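Local coordinates for protein probable glucarate dehydratase (Mycobacterium smegmatis str. MC2 155, PDB 3VDG) that probably dehydrates glucarate or a related acid sugar, as a metal-dependent lyase of the enolase superfamily, at residues P43-P54 and L173-P181. Residues are numbered along the deposited sequence; the frame is centred on the assembly and turned at random.
With ACT (acetate ion), chain E.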
loop_
_atom_site.group_PDB
_atom_site.type_symbol
_atom_site.label_atom_id
_atom_site.label_comp_id
_atom_site.label_asym_id
_atom_site.label_seq_id
_atom_site.Cartn_x
_atom_site.Cartn_y
_atom_site.Cartn_z
ATOM N N PRO A 43 20.441 -29.548 -5.972
ATOM C CA PRO A 43 21.726 -30.069 -5.505
ATOM C C PRO A 43 21.842 -30.038 -3.974
ATOM O O PRO A 43 21.007 -29.430 -3.305
ATOM C CB PRO A 43 22.748 -29.086 -6.107
ATOM C CG PRO A 43 21.982 -28.236 -7.082
ATOM C CD PRO A 43 20.579 -28.212 -6.573
ATOM N N PRO A 44 22.881 -30.691 -3.421
ATOM C CA PRO A 44 23.021 -30.753 -1.966
ATOM C C PRO A 44 23.569 -29.453 -1.400
ATOM O O PRO A 44 24.694 -29.422 -0.902
ATOM C CB PRO A 44 24.025 -31.893 -1.767
ATOM C CG PRO A 44 24.900 -31.824 -2.981
ATOM C CD PRO A 44 23.984 -31.393 -4.119
ATOM N N LEU A 45 22.768 -28.386 -1.473
ATOM C CA LEU A 45 23.152 -27.056 -0.997
ATOM C C LEU A 45 23.084 -27.011 0.530
ATOM O O LEU A 45 22.106 -27.440 1.134
ATOM C CB LEU A 45 22.201 -25.998 -1.588
ATOM C CG LEU A 45 22.093 -25.923 -3.119
ATOM C CD1 LEU A 45 21.127 -24.812 -3.543
ATOM C CD2 LEU A 45 23.471 -25.684 -3.734
ATOM N N LEU A 46 24.123 -26.469 1.150
ATOM C CA LEU A 46 24.233 -26.490 2.608
ATOM C C LEU A 46 23.719 -25.190 3.197
ATOM O O LEU A 46 23.883 -24.121 2.596
ATOM C CB LEU A 46 25.711 -26.653 2.999
ATOM C CG LEU A 46 26.294 -28.044 2.723
ATOM C CD1 LEU A 46 27.817 -28.016 2.842
ATOM C CD2 LEU A 46 25.684 -29.087 3.670
ATOM N N ASN A 47 23.109 -25.282 4.385
ATOM C CA ASN A 47 22.769 -24.110 5.146
ATOM C C ASN A 47 22.946 -24.405 6.617
ATOM O O ASN A 47 23.397 -25.506 6.991
ATOM C CB ASN A 47 21.355 -23.577 4.820
ATOM C CG ASN A 47 20.260 -24.569 5.160
ATOM O OD1 ASN A 47 20.330 -25.248 6.170
ATOM N ND2 ASN A 47 19.235 -24.654 4.306
ATOM N N THR A 48 22.632 -23.432 7.460
ATOM C CA THR A 48 22.970 -23.578 8.875
ATOM C C THR A 48 22.124 -24.661 9.567
ATOM O O THR A 48 22.483 -25.121 10.653
ATOM C CB THR A 48 22.935 -22.230 9.637
ATOM O OG1 THR A 48 23.731 -22.337 10.824
ATOM C CG2 THR A 48 21.503 -21.822 10.031
ATOM N N VAL A 49 21.023 -25.093 8.941
ATOM C CA VAL A 49 20.177 -26.097 9.599
ATOM C C VAL A 49 20.223 -27.481 8.952
ATOM O O VAL A 49 19.538 -28.405 9.402
ATOM C CB VAL A 49 18.699 -25.650 9.739
ATOM C CG1 VAL A 49 18.596 -24.437 10.669
ATOM C CG2 VAL A 49 18.064 -25.389 8.375
ATOM N N GLY A 50 21.022 -27.634 7.909
ATOM C CA GLY A 50 21.052 -28.914 7.200
ATOM C C GLY A 50 21.542 -28.810 5.775
ATOM O O GLY A 50 22.494 -28.072 5.477
ATOM N N VAL A 51 20.902 -29.575 4.890
ATOM C CA VAL A 51 21.293 -29.612 3.486
ATOM C C VAL A 51 20.015 -29.791 2.658
ATOM O O VAL A 51 19.078 -30.442 3.110
ATOM C CB VAL A 51 22.293 -30.769 3.216
ATOM C CG1 VAL A 51 21.691 -32.119 3.603
ATOM C CG2 VAL A 51 22.741 -30.783 1.765
ATOM N N HIS A 52 19.950 -29.204 1.463
ATOM C CA HIS A 52 18.722 -29.361 0.647
ATOM C C HIS A 52 18.502 -30.792 0.276
ATOM O O HIS A 52 19.450 -31.496 -0.051
ATOM C CB HIS A 52 18.809 -28.555 -0.637
ATOM C CG HIS A 52 18.655 -27.074 -0.433
ATOM N ND1 HIS A 52 18.196 -26.260 -1.398
ATOM C CD2 HIS A 52 18.885 -26.280 0.679
ATOM C CE1 HIS A 52 18.144 -24.995 -0.929
ATOM N NE2 HIS A 52 18.578 -25.007 0.338
ATOM N N GLN A 53 17.243 -31.221 0.290
ATOM C CA GLN A 53 16.837 -32.530 -0.245
ATOM C C GLN A 53 17.071 -32.623 -1.758
ATOM O O GLN A 53 17.209 -31.599 -2.426
ATOM C CB GLN A 53 15.364 -32.755 0.094
ATOM C CG GLN A 53 15.161 -33.179 1.542
ATOM C CD GLN A 53 13.775 -32.860 2.064
ATOM O OE1 GLN A 53 13.342 -31.709 2.055
ATOM N NE2 GLN A 53 13.088 -33.866 2.542
ATOM N N PRO A 54 17.151 -33.850 -2.306
ATOM C CA PRO A 54 17.418 -33.997 -3.753
ATOM C C PRO A 54 16.296 -33.477 -4.671
ATOM O O PRO A 54 16.518 -33.295 -5.870
ATOM C CB PRO A 54 17.594 -35.512 -3.948
ATOM C CG PRO A 54 17.147 -36.151 -2.677
ATOM C CD PRO A 54 17.240 -35.127 -1.585
ATOM N N LEU A 173 25.096 -17.893 -3.996
ATOM C CA LEU A 173 26.134 -18.910 -3.782
ATOM C C LEU A 173 25.899 -19.720 -2.490
ATOM O O LEU A 173 25.449 -19.173 -1.485
ATOM C CB LEU A 173 27.515 -18.218 -3.686
ATOM C CG LEU A 173 27.876 -17.238 -4.808
ATOM C CD1 LEU A 173 29.325 -16.756 -4.702
ATOM C CD2 LEU A 173 27.630 -17.857 -6.185
ATOM N N PHE A 174 26.226 -21.014 -2.535
ATOM C CA PHE A 174 26.088 -21.908 -1.389
ATOM C C PHE A 174 27.337 -22.787 -1.279
ATOM O O PHE A 174 27.865 -23.267 -2.276
ATOM C CB PHE A 174 24.938 -22.888 -1.617
ATOM C CG PHE A 174 23.562 -22.292 -1.453
ATOM C CD1 PHE A 174 22.970 -21.576 -2.492
ATOM C CD2 PHE A 174 22.842 -22.503 -0.288
ATOM C CE1 PHE A 174 21.693 -21.061 -2.356
ATOM C CE2 PHE A 174 21.555 -21.992 -0.142
ATOM C CZ PHE A 174 20.982 -21.267 -1.187
ATOM N N TYR A 175 27.795 -23.017 -0.062
ATOM C CA TYR A 175 28.644 -24.185 0.177
ATOM C C TYR A 175 27.801 -25.405 -0.188
ATOM O O TYR A 175 26.589 -25.423 0.083
ATOM C CB TYR A 175 29.025 -24.222 1.664
ATOM C CG TYR A 175 29.909 -23.057 2.060
ATOM C CD1 TYR A 175 31.242 -23.004 1.659
ATOM C CD2 TYR A 175 29.401 -21.990 2.786
ATOM C CE1 TYR A 175 32.060 -21.936 2.013
ATOM C CE2 TYR A 175 30.204 -20.922 3.151
ATOM C CZ TYR A 175 31.537 -20.903 2.762
ATOM O OH TYR A 175 32.345 -19.850 3.131
ATOM N N LYS A 176 28.406 -26.415 -0.815
ATOM C CA LYS A 176 27.656 -27.600 -1.218
ATOM C C LYS A 176 28.573 -28.822 -1.311
ATOM O O LYS A 176 29.757 -28.694 -1.634
ATOM C CB LYS A 176 26.960 -27.380 -2.589
ATOM C CG LYS A 176 27.922 -27.161 -3.753
ATOM C CD LYS A 176 27.221 -26.830 -5.080
ATOM C CE LYS A 176 26.384 -27.985 -5.598
ATOM N NZ LYS A 176 27.196 -29.222 -5.820
ATOM N N TRP A 177 28.021 -29.997 -1.047
ATOM C CA TRP A 177 28.708 -31.244 -1.384
ATOM C C TRP A 177 28.737 -31.425 -2.869
ATOM O O TRP A 177 28.035 -30.724 -3.588
ATOM C CB TRP A 177 27.971 -32.429 -0.809
ATOM C CG TRP A 177 27.816 -32.437 0.688
ATOM C CD1 TRP A 177 28.631 -31.831 1.648
ATOM C CD2 TRP A 177 26.776 -33.125 1.444
ATOM N NE1 TRP A 177 28.157 -32.088 2.911
ATOM C CE2 TRP A 177 27.047 -32.865 2.853
ATOM C CE3 TRP A 177 25.674 -33.893 1.101
ATOM C CZ2 TRP A 177 26.236 -33.359 3.852
ATOM C CZ3 TRP A 177 24.863 -34.389 2.123
ATOM C CH2 TRP A 177 25.142 -34.124 3.467
ATOM N N ALA A 178 29.530 -32.383 -3.346
ATOM C CA ALA A 178 29.647 -32.633 -4.775
ATOM C C ALA A 178 28.392 -33.312 -5.306
ATOM O O ALA A 178 28.024 -33.139 -6.466
ATOM C CB ALA A 178 30.872 -33.504 -5.061
ATOM N N ALA A 179 27.743 -34.094 -4.454
ATOM C CA ALA A 179 26.658 -34.956 -4.894
ATOM C C ALA A 179 25.809 -35.281 -3.705
ATOM O O ALA A 179 26.286 -35.232 -2.586
ATOM C CB ALA A 179 27.222 -36.251 -5.473
ATOM N N HIS A 180 24.549 -35.635 -3.922
ATOM C CA HIS A 180 23.796 -36.265 -2.836
ATOM C C HIS A 180 24.364 -37.647 -2.647
ATOM O O HIS A 180 24.834 -38.245 -3.614
ATOM C CB HIS A 180 22.317 -36.366 -3.181
ATOM C CG HIS A 180 21.606 -35.027 -3.166
ATOM N ND1 HIS A 180 21.106 -34.489 -2.038
ATOM C CD2 HIS A 180 21.339 -34.123 -4.189
ATOM C CE1 HIS A 180 20.553 -33.288 -2.322
ATOM N NE2 HIS A 180 20.689 -33.070 -3.639
ATOM N N PRO A 181 24.314 -38.185 -1.413
ATOM C CA PRO A 181 24.885 -39.514 -1.129
ATOM C C PRO A 181 24.384 -40.588 -2.090
ATOM O O PRO A 181 23.177 -40.784 -2.220
ATOM C CB PRO A 181 24.390 -39.803 0.289
ATOM C CG PRO A 181 24.328 -38.448 0.909
ATOM C CD PRO A 181 23.800 -37.547 -0.191
HETATM C C ACT E . 18.078 -21.899 1.552
HETATM O O ACT E . 17.626 -21.966 0.378
HETATM O OXT ACT E . 18.616 -22.889 2.093
HETATM C CH3 ACT E . 17.980 -20.622 2.340
HETATM O O HOH W 1 25.982 -22.500 2.153
#
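The imidazole of His180 is sandwiched between two prolines: Pro44 CB sits over the middle of one face, 3.9 Å from the ring centroid, and Pro54 CB makes the matching CH-pi contact on the opposite face. At the edge, in the ring plane, His52 O comes 3.1 Å from His180 CE1; this oxygen is buried without a hydrogen-bond partner. Two hydrogen bonds fix the ring's rotation, one from His180 NE2 to Asp42 O and one between His180 ND1 and Tyr430 OH. Leu45 likewise puts CD1 over the centre of the Phe174 ring, 3.9 Å from its centroid, while Leu46 O lies at that ring's edge. With CG anti to the carbonyl carbon (chi1 -60°), the Trp177 indole receives Leu46 CD2 and Val51 CG2 on one face; branched aliphatic chains suit such a broad surface. Trp177 CB packs against Pro44 CG.

Backbone bonds tie the segments together. Leu46 N donates to Tyr175 O (2.9 Å, 160° at the hydrogen), Trp177 N gives Pro44 O a weak bond, and a water links Leu46 O to Tyr175 N. Lys176 NZ braces the 173-181 loop from inside, bonding Trp177 O (2.8 Å) and salt-bridging Asp186.

Segment 43-54, with the small hairpin 46-51, thus packs on the loop leaving barrel strand 166-174. Asp42 OD2 holds His52 ND1, orienting NE2 toward an acetate, probably from the crystallisation liquor. His52 NE2 and Asn47 ND2 donate to its OXT, and His372 NE2 also donates to the ion. Three such donors may mark where a substrate carboxylate could bind, about 9 Å from sodium to the Phe174 side chain.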